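Local coordinates for TetR family transcriptional repressor LfrR (Mycobacterium smegmatis, PDB 2V57), which represses transcription of the lfrRA efflux-pump operon by binding directly to the promoter region upstream of the lfrR gene, at residues B[107-112]-B[116-121]. Numbering follows the deposited sequence.
Sequences YYEPSI and PELAAY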
# COMPACT_ATOMS: atom_id res chain seq x y z
N TYR B 107 5.62 -1.59 4.13
CA TYR B 107 4.42 -2.43 4.23
C TYR B 107 4.41 -3.66 3.31
O TYR B 107 4.19 -4.78 3.76
CB TYR B 107 3.15 -1.60 4.01
CG TYR B 107 1.88 -2.41 4.19
CD1 TYR B 107 1.43 -2.76 5.47
CD2 TYR B 107 1.14 -2.82 3.10
CE1 TYR B 107 0.28 -3.51 5.64
CE2 TYR B 107 -0.02 -3.56 3.27
CZ TYR B 107 -0.45 -3.90 4.54
OH TYR B 107 -1.61 -4.65 4.69
N TYR B 108 4.68 -3.45 2.02
CA TYR B 108 4.54 -4.50 1.00
C TYR B 108 5.90 -5.10 0.65
O TYR B 108 6.03 -5.87 -0.30
CB TYR B 108 3.86 -3.91 -0.26
CG TYR B 108 3.23 -4.93 -1.18
CD1 TYR B 108 2.19 -5.75 -0.74
CD2 TYR B 108 3.67 -5.07 -2.50
CE1 TYR B 108 1.62 -6.72 -1.59
CE2 TYR B 108 3.10 -6.02 -3.36
CZ TYR B 108 2.08 -6.84 -2.90
OH TYR B 108 1.52 -7.79 -3.73
N GLU B 109 6.92 -4.74 1.44
CA GLU B 109 8.28 -5.19 1.18
C GLU B 109 8.54 -6.71 1.11
O GLU B 109 9.36 -7.15 0.29
CB GLU B 109 9.24 -4.54 2.18
CG GLU B 109 10.69 -4.93 1.98
CD GLU B 109 11.65 -3.93 2.61
OE1 GLU B 109 12.33 -4.30 3.59
OE2 GLU B 109 11.71 -2.78 2.11
N PRO B 110 7.89 -7.52 1.97
CA PRO B 110 8.09 -8.96 1.78
C PRO B 110 7.69 -9.41 0.37
O PRO B 110 8.38 -10.24 -0.22
CB PRO B 110 7.13 -9.59 2.82
CG PRO B 110 7.05 -8.54 3.92
CD PRO B 110 7.07 -7.22 3.16
N SER B 111 6.61 -8.86 -0.15
CA SER B 111 6.17 -9.20 -1.51
C SER B 111 7.12 -8.61 -2.53
O SER B 111 7.56 -9.30 -3.43
CB SER B 111 4.74 -8.71 -1.78
OG SER B 111 3.80 -9.33 -0.90
N ILE B 112 7.45 -7.33 -2.36
CA ILE B 112 8.33 -6.65 -3.31
C ILE B 112 9.67 -7.37 -3.43
O ILE B 112 10.20 -7.50 -4.53
CB ILE B 112 8.56 -5.17 -2.92
CG1 ILE B 112 7.26 -4.37 -3.09
CG2 ILE B 112 9.65 -4.54 -3.77
CD1 ILE B 112 6.73 -4.35 -4.51
N PRO B 116 9.99 -14.50 1.87
CA PRO B 116 9.08 -15.25 2.74
C PRO B 116 9.53 -15.17 4.19
O PRO B 116 8.70 -15.22 5.10
CB PRO B 116 9.21 -16.70 2.24
CG PRO B 116 9.83 -16.60 0.90
CD PRO B 116 10.64 -15.36 0.86
N GLU B 117 10.83 -15.05 4.42
CA GLU B 117 11.31 -14.91 5.79
C GLU B 117 10.83 -13.59 6.42
O GLU B 117 10.48 -13.55 7.61
CB GLU B 117 12.84 -15.00 5.86
CG GLU B 117 13.41 -14.60 7.21
CD GLU B 117 12.87 -15.45 8.36
OE1 GLU B 117 12.43 -16.61 8.12
OE2 GLU B 117 12.87 -14.96 9.51
N LEU B 118 10.81 -12.52 5.63
CA LEU B 118 10.35 -11.24 6.15
C LEU B 118 8.83 -11.31 6.33
O LEU B 118 8.29 -10.70 7.25
CB LEU B 118 10.73 -10.08 5.22
CG LEU B 118 10.57 -8.66 5.76
CD1 LEU B 118 11.51 -8.41 6.99
CD2 LEU B 118 10.83 -7.65 4.65
N ALA B 119 8.16 -12.06 5.46
CA ALA B 119 6.71 -12.23 5.58
C ALA B 119 6.39 -12.93 6.91
O ALA B 119 5.44 -12.55 7.60
CB ALA B 119 6.16 -13.01 4.42
N ALA B 120 7.18 -13.94 7.26
CA ALA B 120 7.01 -14.67 8.52
C ALA B 120 7.27 -13.74 9.71
O ALA B 120 6.57 -13.80 10.73
CB ALA B 120 7.95 -15.91 8.59
N TYR B 121 8.28 -12.89 9.58
CA TYR B 121 8.57 -11.91 10.64
C TYR B 121 7.38 -10.98 10.90
O TYR B 121 7.02 -10.74 12.06
CB TYR B 121 9.80 -11.08 10.27
CG TYR B 121 10.43 -10.37 11.45
CD1 TYR B 121 11.42 -10.99 12.21
CD2 TYR B 121 10.06 -9.08 11.78
CE1 TYR B 121 12.02 -10.33 13.29
CE2 TYR B 121 10.63 -8.42 12.87
CZ TYR B 121 11.61 -9.04 13.61
OH TYR B 121 12.18 -8.36 14.67
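Pro110 sets its ring against the backbone of helix 116-123 between Leu118 and Ala119. Pro110 CB lies 3.8 Å from the backbone N of Ala119 and 3.9 Å from the methyl CB of Ala119. The next ring atom, Pro110 CG, meets CD2 of Leu118 at 4.0 Å. The two side chains cross at about a right angle, and the isobutyl group reaches past the proline ring to Glu109. With no long side chain at Pro110 or Ala119, the backbones come close, and the CA atoms of Pro110 and Ala119 are 5.2 Å apart.

Leu118 has CG anti to its backbone N (chi1 -168°), which is part of what carries CD2 toward Glu109 and Pro110. Leu118 CD2 packs on CG of Glu109 at 3.8 Å and comes equally near to OE1 of Glu109. The Glu109 chain is also anti at chi1 (-179°) and extended beyond CG, which brings CG and OE1 alongside the Leu118 methyl CD2. This half, Glu109 with Leu118, is buried and faces Ala64 of helix 56-77. The Ala119 side is smaller and more open: one methyl meets Pro110, and both residues are partly exposed. The contact is held mainly by apolar packing, while each helix keeps its own backbone bonding, such as Ile112 N to Tyr108 O at 2.9 Å.

Two short consecutive helices, 109-112 and 116-123, pack on each other across a three-residue link. Within that link, Asp115 OD1 makes a weak hydrogen bond to Leu118 N. Glu109 and Leu118 both touch Ala64 of the long helix 56-77, and Tyr121 OH bonds Asp69 there. On helix 109-112, Ile112 packs on Phe105 of the second subunit. The pair thus bridges helix 56-77 and the dimer partner.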